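Local structure of aspartate aminotransferase (Giardia lamblia, 3MEB) at residues Lys65-Pro70 against Tyr347-Glu352; Phe279-Glu284 against Ala330-Val335; Pro144-Tyr149 against Lys202-Phe207. The protein probably catalyses, as a homodimer with pyridoxal 5'-phosphate as cofactor, the reversible transfer of an amino group from L-aspartate to 2-oxoglutarate, giving oxaloacetate and L-glutamate. All coordinates share one frame; numbering follows the deposited sequence.

Contact 1 (Lys65-Pro70 against Tyr347-Glu352); sequences KPWILP and YDNVKE
Asn-349 lays its side-chain amide alongside the pyrrolidine ring of Pro-70, the two pointing opposite ways. CD of Pro-70 lies 3.4 Å from OD1 of Asn-349, while CG of the same ring sits 3.7 Å from the amide ND2, so both ends of the amide meet ring carbons. The peptide nitrogen of Pro-70 carries no hydrogen and so gives OD1 nothing to accept. The oxygen instead takes the backbone N-H of Ala-71, in the first turn of helix 70-81, a helix for which Leu-69 is the N-cap residue. With CG anti to its own carbonyl carbon (chi1 -71°), Asn-349 leans from helix 340-370 toward that helix start.

Trp-67 meets the same residue from another side. Its six-membered ring brings CZ3 to 3.9 Å from the backbone O of Asn-349, which lies at the ring edge and near its plane, and CH2 to 4.1 Å from Asn-349 CB. Indole and amide planes stand 78° apart. Leu-69 adds the apolar part, with its CD2 resting 3.9 Å from Asn-349 CB. A looser contact sets Leu-69 CD2 4.4 Å from Val-350 CG2. Met-353 of the same long helix touches both Trp-67 and Leu-69, and Phe-346 touches Leu-69.

The segments thus meet through van der Waals contact around one buried polar side chain. Its amide oxygen is satisfied by the backbone N-H of Ala-71, just beyond Pro-70, and this bond links helix 340-370 to the first turn of helix 70-81.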
loop_
_atom_site.group_PDB
_atom_site.type_symbol
_atom_site.label_atom_id
_atom_site.label_comp_id
_atom_site.label_asym_id
_atom_site.label_seq_id
_atom_site.Cartn_x
_atom_site.Cartn_y
_atom_site.Cartn_z
ATOM N N LYS A 65 -25.449 1.307 -10.177
ATOM C CA LYS A 65 -24.850 0.441 -9.128
ATOM C C LYS A 65 -23.421 0.073 -9.476
ATOM O O LYS A 65 -23.084 -0.004 -10.648
ATOM C CB LYS A 65 -25.652 -0.858 -8.996
ATOM C CG LYS A 65 -27.000 -0.698 -8.332
ATOM C CD LYS A 65 -27.795 -1.993 -8.587
ATOM C CE LYS A 65 -28.932 -2.200 -7.592
ATOM N NZ LYS A 65 -29.614 -3.498 -7.931
ATOM N N PRO A 66 -22.587 -0.222 -8.473
ATOM C CA PRO A 66 -21.287 -0.814 -8.803
ATOM C C PRO A 66 -21.415 -1.990 -9.747
ATOM O O PRO A 66 -22.388 -2.765 -9.662
ATOM C CB PRO A 66 -20.765 -1.260 -7.458
ATOM C CG PRO A 66 -21.342 -0.267 -6.502
ATOM C CD PRO A 66 -22.729 0.010 -7.026
ATOM N N TRP A 67 -20.456 -2.100 -10.664
ATOM C CA TRP A 67 -20.463 -3.096 -11.715
ATOM C C TRP A 67 -19.177 -3.890 -11.717
ATOM O O TRP A 67 -18.115 -3.346 -12.065
ATOM C CB TRP A 67 -20.608 -2.430 -13.087
ATOM C CG TRP A 67 -20.914 -3.408 -14.205
ATOM C CD1 TRP A 67 -21.955 -4.276 -14.273
ATOM C CD2 TRP A 67 -20.163 -3.587 -15.407
ATOM N NE1 TRP A 67 -21.906 -4.996 -15.448
ATOM C CE2 TRP A 67 -20.807 -4.590 -16.161
ATOM C CE3 TRP A 67 -19.010 -3.003 -15.916
ATOM C CZ2 TRP A 67 -20.344 -4.996 -17.403
ATOM C CZ3 TRP A 67 -18.548 -3.421 -17.161
ATOM C CH2 TRP A 67 -19.205 -4.409 -17.874
ATOM N N ILE A 68 -19.263 -5.176 -11.342
ATOM C CA ILE A 68 -18.141 -6.090 -11.511
ATOM C C ILE A 68 -18.033 -6.496 -12.989
ATOM O O ILE A 68 -18.958 -7.088 -13.544
ATOM C CB ILE A 68 -18.275 -7.356 -10.638
ATOM C CG1 ILE A 68 -18.418 -6.960 -9.141
ATOM C CG2 ILE A 68 -17.091 -8.256 -10.839
ATOM C CD1 ILE A 68 -17.119 -6.750 -8.415
ATOM N N LEU A 69 -16.909 -6.197 -13.622
ATOM C CA LEU A 69 -16.701 -6.609 -15.019
ATOM C C LEU A 69 -16.884 -8.117 -15.156
ATOM O O LEU A 69 -16.352 -8.851 -14.352
ATOM C CB LEU A 69 -15.316 -6.222 -15.529
ATOM C CG LEU A 69 -15.149 -4.821 -16.109
ATOM C CD1 LEU A 69 -15.394 -3.753 -15.031
ATOM C CD2 LEU A 69 -13.760 -4.714 -16.758
ATOM N N PRO A 70 -17.643 -8.581 -16.177
ATOM C CA PRO A 70 -17.766 -10.037 -16.383
ATOM C C PRO A 70 -16.392 -10.743 -16.463
ATOM O O PRO A 70 -16.242 -11.852 -15.918
ATOM C CB PRO A 70 -18.532 -10.139 -17.693
ATOM C CG PRO A 70 -19.427 -8.950 -17.700
ATOM C CD PRO A 70 -18.564 -7.834 -17.057
ATOM N N TYR A 347 -11.811 -6.547 -23.020
ATOM C CA TYR A 347 -11.872 -5.437 -23.990
ATOM C C TYR A 347 -13.302 -5.031 -24.338
ATOM O O TYR A 347 -13.582 -3.833 -24.481
ATOM C CB TYR A 347 -11.155 -5.791 -25.285
ATOM C CG TYR A 347 -9.649 -5.914 -25.278
ATOM C CD1 TYR A 347 -8.834 -5.176 -24.394
ATOM C CD2 TYR A 347 -9.012 -6.724 -26.224
ATOM C CE1 TYR A 347 -7.434 -5.289 -24.446
ATOM C CE2 TYR A 347 -7.612 -6.832 -26.270
ATOM C CZ TYR A 347 -6.847 -6.108 -25.395
ATOM O OH TYR A 347 -5.480 -6.238 -25.477
ATOM N N ASP A 348 -14.180 -6.023 -24.547
ATOM C CA ASP A 348 -15.613 -5.809 -24.787
ATOM C C ASP A 348 -16.273 -5.091 -23.584
ATOM O O ASP A 348 -17.101 -4.193 -23.750
ATOM C CB ASP A 348 -16.366 -7.156 -24.974
ATOM C CG ASP A 348 -15.953 -7.929 -26.243
ATOM O OD1 ASP A 348 -15.269 -7.387 -27.107
ATOM O OD2 ASP A 348 -16.353 -9.100 -26.405
ATOM N N ASN A 349 -15.876 -5.492 -22.372
ATOM C CA ASN A 349 -16.440 -4.938 -21.149
ATOM C C ASN A 349 -16.115 -3.439 -21.001
ATOM O O ASN A 349 -16.990 -2.632 -20.677
ATOM C CB ASN A 349 -15.880 -5.660 -19.913
ATOM C CG ASN A 349 -16.390 -7.094 -19.730
ATOM O OD1 ASN A 349 -15.782 -7.843 -18.944
ATOM N ND2 ASN A 349 -17.468 -7.489 -20.416
ATOM N N VAL A 350 -14.860 -3.077 -21.232
ATOM C CA VAL A 350 -14.418 -1.678 -21.209
ATOM C C VAL A 350 -15.164 -0.841 -22.299
ATOM O O VAL A 350 -15.625 0.265 -22.016
ATOM C CB VAL A 350 -12.895 -1.601 -21.350
ATOM C CG1 VAL A 350 -12.366 -0.142 -21.345
ATOM C CG2 VAL A 350 -12.216 -2.398 -20.206
ATOM N N LYS A 351 -15.300 -1.376 -23.515
ATOM C CA LYS A 351 -16.112 -0.708 -24.557
ATOM C C LYS A 351 -17.563 -0.464 -24.101
ATOM O O LYS A 351 -18.101 0.618 -24.339
ATOM C CB LYS A 351 -16.084 -1.499 -25.856
ATOM C CG LYS A 351 -14.762 -1.369 -26.641
ATOM C CD LYS A 351 -14.631 -2.468 -27.705
ATOM C CE LYS A 351 -13.356 -2.371 -28.562
ATOM N NZ LYS A 351 -12.956 -0.969 -28.959
ATOM N N GLU A 352 -18.178 -1.460 -23.435
ATOM C CA GLU A 352 -19.535 -1.305 -22.886
ATOM C C GLU A 352 -19.600 -0.142 -21.882
ATOM O O GLU A 352 -20.543 0.641 -21.908
ATOM C CB GLU A 352 -20.035 -2.609 -22.229
#

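Contact 2 (Phe279-Glu284 against Ala330-Val335); sequences FGLYGE and AYIVQV
The ring of Phe-279 carries CG2 of Val-333 squarely over the centre of one face, 4.1 Å from the centroid and only 1° off the ring normal, a CH-pi contact. The other methyl of the valine, CG1, reaches toward the far end of the ring and lies 4.0 Å from CZ of Phe-279. Val-333 holds CG1 anti to its backbone N (chi1 173°), which leaves CG2 beside that nitrogen and directed at the phenyl face. Phe-279 also stacks with Phe-346 of helix 340-370 and meets the ring of Phe-275 nearly perpendicularly, so it belongs to a larger aromatic cluster.

Leu-281 sets its two methyls against neighbouring residues of helix 327-337, CD1 against both and CD2 against Ile-332. Leu-281 CD1 packs 3.8 Å from CG2 of Val-333, the same methyl that sits on the Phe-279 ring, and 4.0 Å from CG2 of Ile-332. Leu-281 CD2 lies 4.0 Å from CD1 of Ile-332. That isoleucine CD1 also approaches OE2 of Glu-284, at 4.3 Å, a looser contact beside a charged group. The carboxylate finds its strong partner across the dimer interface, in a salt bridge from OE2 to Lys-88 of the second subunit, whose side chain packs on Leu-281 and Ile-332 as well.

Between the segments the chemistry is thus that of dispersion, with methyl groups meeting methyls and an aromatic face. The buried negative charge of Glu-284 at the margin is probably stabilised by the intersubunit lysine, which joins this apolar core to the dimer interface.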
loop_
_atom_site.group_PDB
_atom_site.type_symbol
_atom_site.label_atom_id
_atom_site.label_comp_id
_atom_site.label_asym_id
_atom_site.label_seq_id
_atom_site.Cartn_x
_atom_site.Cartn_y
_atom_site.Cartn_z
ATOM N N PHE A 279 -10.183 -1.949 -15.117
ATOM C CA PHE A 279 -10.613 -3.263 -14.628
ATOM C C PHE A 279 -11.689 -3.177 -13.563
ATOM O O PHE A 279 -12.170 -4.209 -13.123
ATOM C CB PHE A 279 -9.452 -4.092 -14.067
ATOM C CG PHE A 279 -8.529 -4.656 -15.116
ATOM C CD1 PHE A 279 -7.509 -3.873 -15.660
ATOM C CD2 PHE A 279 -8.656 -5.959 -15.541
ATOM C CE1 PHE A 279 -6.645 -4.402 -16.615
ATOM C CE2 PHE A 279 -7.802 -6.499 -16.495
ATOM C CZ PHE A 279 -6.787 -5.742 -17.021
ATOM N N GLY A 280 -12.035 -1.973 -13.121
ATOM C CA GLY A 280 -12.991 -1.802 -12.015
ATOM C C GLY A 280 -12.472 -2.373 -10.675
ATOM O O GLY A 280 -13.258 -2.854 -9.842
ATOM N N LEU A 281 -11.153 -2.292 -10.452
ATOM C CA LEU A 281 -10.551 -2.883 -9.256
ATOM C C LEU A 281 -10.178 -1.813 -8.226
ATOM O O LEU A 281 -9.253 -2.012 -7.449
ATOM C CB LEU A 281 -9.338 -3.766 -9.612
ATOM C CG LEU A 281 -9.646 -4.880 -10.617
ATOM C CD1 LEU A 281 -8.363 -5.584 -11.017
ATOM C CD2 LEU A 281 -10.642 -5.872 -10.054
ATOM N N TYR A 282 -10.906 -0.692 -8.256
ATOM C CA TYR A 282 -10.742 0.439 -7.321
ATOM C C TYR A 282 -10.137 0.081 -5.958
ATOM O O TYR A 282 -9.023 0.516 -5.614
ATOM C CB TYR A 282 -12.104 1.125 -7.084
ATOM C CG TYR A 282 -12.810 1.510 -8.376
ATOM C CD1 TYR A 282 -12.541 2.727 -8.982
ATOM C CD2 TYR A 282 -13.724 0.647 -8.990
ATOM C CE1 TYR A 282 -13.143 3.083 -10.149
ATOM C CE2 TYR A 282 -14.328 1.000 -10.169
ATOM C CZ TYR A 282 -14.023 2.231 -10.747
ATOM O OH TYR A 282 -14.595 2.603 -11.924
ATOM N N GLY A 283 -10.894 -0.679 -5.176
ATOM C CA GLY A 283 -10.464 -1.078 -3.828
ATOM C C GLY A 283 -9.361 -2.127 -3.647
ATOM O O GLY A 283 -8.784 -2.182 -2.573
ATOM N N GLU A 284 -9.064 -2.942 -4.673
ATOM C CA GLU A 284 -7.957 -3.903 -4.606
ATOM C C GLU A 284 -6.579 -3.226 -4.562
ATOM O O GLU A 284 -5.609 -3.844 -4.122
ATOM C CB GLU A 284 -7.956 -4.886 -5.788
ATOM C CG GLU A 284 -9.279 -5.626 -5.986
ATOM C CD GLU A 284 -9.576 -6.661 -4.944
ATOM O OE1 GLU A 284 -8.764 -6.878 -4.039
ATOM O OE2 GLU A 284 -10.637 -7.309 -5.056
ATOM N N ALA A 330 -3.522 -8.189 -8.475
ATOM C CA ALA A 330 -2.477 -8.706 -9.411
ATOM C C ALA A 330 -2.902 -10.036 -10.037
ATOM O O ALA A 330 -2.718 -10.265 -11.244
ATOM C CB ALA A 330 -1.145 -8.915 -8.684
ATOM N N TYR A 331 -3.424 -10.914 -9.211
ATOM C CA TYR A 331 -4.012 -12.187 -9.670
ATOM C C TYR A 331 -5.139 -11.960 -10.686
ATOM O O TYR A 331 -5.161 -12.559 -11.791
ATOM C CB TYR A 331 -4.537 -12.967 -8.456
ATOM C CG TYR A 331 -3.523 -13.709 -7.570
ATOM C CD1 TYR A 331 -2.313 -14.183 -8.062
ATOM C CD2 TYR A 331 -3.853 -14.028 -6.242
ATOM C CE1 TYR A 331 -1.423 -14.917 -7.235
ATOM C CE2 TYR A 331 -3.000 -14.740 -5.432
ATOM C CZ TYR A 331 -1.782 -15.184 -5.911
ATOM O OH TYR A 331 -0.970 -15.916 -5.061
ATOM N N ILE A 332 -6.051 -11.035 -10.387
ATOM C CA ILE A 332 -7.159 -10.797 -11.327
ATOM C C ILE A 332 -6.627 -10.344 -12.694
ATOM O O ILE A 332 -6.995 -10.906 -13.723
ATOM C CB ILE A 332 -8.208 -9.815 -10.745
ATOM C CG1 ILE A 332 -8.847 -10.464 -9.481
ATOM C CG2 ILE A 332 -9.306 -9.418 -11.789
ATOM C CD1 ILE A 332 -9.711 -9.480 -8.681
ATOM N N VAL A 333 -5.761 -9.327 -12.693
ATOM C CA VAL A 333 -5.237 -8.773 -13.931
ATOM C C VAL A 333 -4.475 -9.798 -14.769
ATOM O O VAL A 333 -4.688 -9.905 -15.993
ATOM C CB VAL A 333 -4.356 -7.535 -13.648
ATOM C CG1 VAL A 333 -3.657 -7.039 -14.919
ATOM C CG2 VAL A 333 -5.186 -6.460 -13.004
ATOM N N GLN A 334 -3.597 -10.566 -14.131
ATOM C CA GLN A 334 -2.785 -11.512 -14.851
ATOM C C GLN A 334 -3.634 -12.663 -15.410
ATOM O O GLN A 334 -3.403 -13.130 -16.526
ATOM C CB GLN A 334 -1.629 -12.011 -13.961
ATOM C CG GLN A 334 -1.934 -13.113 -12.975
ATOM C CD GLN A 334 -0.723 -13.388 -12.106
ATOM O OE1 GLN A 334 0.037 -12.461 -11.788
ATOM N NE2 GLN A 334 -0.509 -14.657 -11.746
ATOM N N VAL A 335 -4.617 -13.104 -14.631
ATOM C CA VAL A 335 -5.506 -14.190 -15.086
ATOM C C VAL A 335 -6.321 -13.768 -16.346
ATOM O O VAL A 335 -6.519 -14.562 -17.289
ATOM C CB VAL A 335 -6.423 -14.670 -13.940
ATOM C CG1 VAL A 335 -7.646 -15.519 -14.493
ATOM C CG2 VAL A 335 -5.587 -15.480 -12.892
#

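Contact 3 (Pro144-Tyr149 against Lys202-Phe207)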
loop_
_atom_site.group_PDB
_atom_site.type_symbol
_atom_site.label_atom_id
_atom_site.label_comp_id
_atom_site.label_asym_id
_atom_site.label_seq_id
_atom_site.Cartn_x
_atom_site.Cartn_y
_atom_site.Cartn_z
ATOM N N PRO A 144 17.885 14.885 -7.796
ATOM C CA PRO A 144 17.306 15.860 -6.872
ATOM C C PRO A 144 17.253 17.284 -7.408
ATOM O O PRO A 144 16.508 18.093 -6.871
ATOM C CB PRO A 144 18.225 15.780 -5.634
ATOM C CG PRO A 144 19.494 15.158 -6.125
ATOM C CD PRO A 144 19.048 14.211 -7.209
ATOM N N LYS A 145 18.033 17.598 -8.432
ATOM C CA LYS A 145 18.090 18.962 -8.902
ATOM C C LYS A 145 17.106 19.228 -10.030
ATOM O O LYS A 145 16.923 20.384 -10.401
ATOM C CB LYS A 145 19.495 19.320 -9.351
ATOM C CG LYS A 145 20.456 19.509 -8.194
ATOM C CD LYS A 145 21.863 19.842 -8.701
ATOM C CE LYS A 145 22.574 20.794 -7.742
ATOM N NZ LYS A 145 23.868 21.344 -8.247
ATOM N N ALA A 146 16.469 18.187 -10.555
ATOM C CA ALA A 146 15.559 18.341 -11.691
ATOM C C ALA A 146 14.257 19.015 -11.293
ATOM O O ALA A 146 13.609 18.614 -10.325
ATOM C CB ALA A 146 15.254 16.975 -12.354
ATOM N N GLU A 147 13.867 20.019 -12.071
ATOM C CA GLU A 147 12.594 20.686 -11.860
ATOM C C GLU A 147 11.473 19.772 -12.297
ATOM O O GLU A 147 11.620 19.052 -13.278
ATOM C CB GLU A 147 12.488 21.963 -12.676
ATOM C CG GLU A 147 13.690 22.859 -12.621
ATOM C CD GLU A 147 13.576 23.941 -11.610
ATOM O OE1 GLU A 147 12.921 23.722 -10.558
ATOM O OE2 GLU A 147 14.142 25.010 -11.891
ATOM N N PHE A 148 10.365 19.803 -11.558
ATOM C CA PHE A 148 9.183 18.991 -11.845
ATOM C C PHE A 148 8.038 19.910 -12.264
ATOM O O PHE A 148 7.714 20.849 -11.523
ATOM C CB PHE A 148 8.773 18.257 -10.588
ATOM C CG PHE A 148 7.803 17.150 -10.830
ATOM C CD1 PHE A 148 6.459 17.420 -11.016
ATOM C CD2 PHE A 148 8.240 15.830 -10.855
ATOM C CE1 PHE A 148 5.560 16.407 -11.254
ATOM C CE2 PHE A 148 7.354 14.815 -11.075
ATOM C CZ PHE A 148 5.999 15.107 -11.256
ATOM N N TYR A 149 7.425 19.637 -13.413
ATOM C CA TYR A 149 6.404 20.514 -14.005
ATOM C C TYR A 149 5.033 19.822 -14.079
ATOM O O TYR A 149 4.901 18.730 -14.632
ATOM C CB TYR A 149 6.825 20.940 -15.426
ATOM C CG TYR A 149 7.892 21.991 -15.450
ATOM C CD1 TYR A 149 7.591 23.334 -15.706
ATOM C CD2 TYR A 149 9.203 21.659 -15.257
ATOM C CE1 TYR A 149 8.584 24.299 -15.735
ATOM C CE2 TYR A 149 10.205 22.643 -15.281
ATOM C CZ TYR A 149 9.894 23.928 -15.512
ATOM O OH TYR A 149 10.924 24.844 -15.514
ATOM N N LYS A 202 16.540 18.563 -19.206
ATOM C CA LYS A 202 16.392 17.426 -18.287
ATOM C C LYS A 202 15.443 17.722 -17.126
ATOM O O LYS A 202 15.647 17.271 -15.997
ATOM C CB LYS A 202 17.756 16.927 -17.798
ATOM C CG LYS A 202 18.709 16.673 -18.975
ATOM C CD LYS A 202 20.140 16.414 -18.518
ATOM C CE LYS A 202 21.079 16.194 -19.720
ATOM N NZ LYS A 202 22.449 15.738 -19.299
ATOM N N SER A 203 14.388 18.472 -17.425
ATOM C CA SER A 203 13.317 18.678 -16.464
ATOM C C SER A 203 12.304 17.523 -16.577
ATOM O O SER A 203 12.331 16.777 -17.551
ATOM C CB SER A 203 12.655 20.034 -16.706
ATOM O OG SER A 203 13.555 21.061 -16.342
ATOM N N ILE A 204 11.423 17.392 -15.585
ATOM C CA ILE A 204 10.437 16.320 -15.540
ATOM C C ILE A 204 9.050 16.920 -15.800
ATOM O O ILE A 204 8.690 17.925 -15.172
ATOM C CB ILE A 204 10.435 15.627 -14.159
ATOM C CG1 ILE A 204 11.816 15.072 -13.807
ATOM C CG2 ILE A 204 9.387 14.495 -14.099
ATOM C CD1 ILE A 204 12.063 14.898 -12.290
ATOM N N PHE A 205 8.297 16.346 -16.734
ATOM C CA PHE A 205 6.961 16.845 -17.043
ATOM C C PHE A 205 5.967 15.780 -16.759
ATOM O O PHE A 205 6.078 14.681 -17.293
ATOM C CB PHE A 205 6.864 17.326 -18.511
ATOM C CG PHE A 205 7.583 18.617 -18.732
ATOM C CD1 PHE A 205 6.931 19.819 -18.614
ATOM C CD2 PHE A 205 8.958 18.628 -18.925
ATOM C CE1 PHE A 205 7.627 21.004 -18.744
ATOM C CE2 PHE A 205 9.647 19.813 -19.067
ATOM C CZ PHE A 205 8.973 20.993 -18.981
ATOM N N LEU A 206 5.010 16.097 -15.893
ATOM C CA LEU A 206 3.904 15.188 -15.622
ATOM C C LEU A 206 2.844 15.392 -16.686
ATOM O O LEU A 206 2.439 16.548 -16.960
ATOM C CB LEU A 206 3.318 15.476 -14.228
ATOM C CG LEU A 206 2.245 14.535 -13.699
ATOM C CD1 LEU A 206 2.752 13.108 -13.448
ATOM C CD2 LEU A 206 1.688 15.145 -12.398
ATOM N N PHE A 207 2.444 14.289 -17.320
ATOM C CA PHE A 207 1.455 14.301 -18.390
ATOM C C PHE A 207 0.404 13.303 -18.042
ATOM O O PHE A 207 0.711 12.235 -17.507
ATOM C CB PHE A 207 2.045 13.817 -19.724
ATOM C CG PHE A 207 2.991 14.770 -20.361
ATOM C CD1 PHE A 207 2.564 16.030 -20.775
ATOM C CD2 PHE A 207 4.316 14.415 -20.556
ATOM C CE1 PHE A 207 3.485 16.937 -21.364
ATOM C CE2 PHE A 207 5.213 15.276 -21.151
ATOM C CZ PHE A 207 4.803 16.542 -21.553
HETATM O O HOH W 1 15.458 20.703 -14.306
#
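Tyr-149 starts its contact with Phe-205 at CB, which presses 3.4 Å from CD1 of that ring. CG is equally close to Phe-205 CE1, and CD2 lies over the phenyl face near CZ. The backbone O of Ile-204 sits at the tyrosine ring edge, in its plane, near CD2. Farther out, CE2 comes 3.9 Å from CB of Ser-203, while Ala-199 and Pro-200 also touch the side chain. The rings form an offset stack, centroids 4.7 Å apart and planes at 18°; similar first torsions (chi1 -76° and -73°) carry both off the strands the same way.

On the opposite sheet face, Phe-148 brings CE2 to 3.7 Å from CG2 of Ile-204 and CE1 to CB of Leu-206. Three backbone hydrogen bonds join the strands: Ile-204 N to Glu-147 O (2.8 Å), Tyr-149 N to Ile-204 O, and Leu-206 N to Tyr-149 O. Before the strands pair, a water accepts from Glu-147 N and donates to Ser-203 OG, 2.8 Å from each; Ser-203 OG is also hydrogen-bonded to the backbone O of Pro-200.

This is parallel pairing of adjacent strands, 148-151 and 204-208, within the mixed seven-stranded sheet characteristic of the large, cofactor-binding domain of fold-type I aminotransferases.

How the contacts relate
Contacts 1 and 2 adjoin, their centres 13 Å apart: CD1 of Leu-69 lies 3.8 Å from the backbone O of Phe-279. Their helical segments belong to consecutive helices, 327-337 and 340-370, and both contacts touch the second subunit. Contact 3 is remote, its centre about 36 Å from that of contact 1 and 31 Å from that of contact 2. Along the chain, both contacts 2 and 3 are nested inside the loop closed by contact 1. Contacts 2 and 3 both come close to bound cofactor: pyridoxal phosphate is about 9 Å from the side chain of Leu-281 and about 8 Å from that of Leu-206, against about 14 Å for Leu-69 in contact 1.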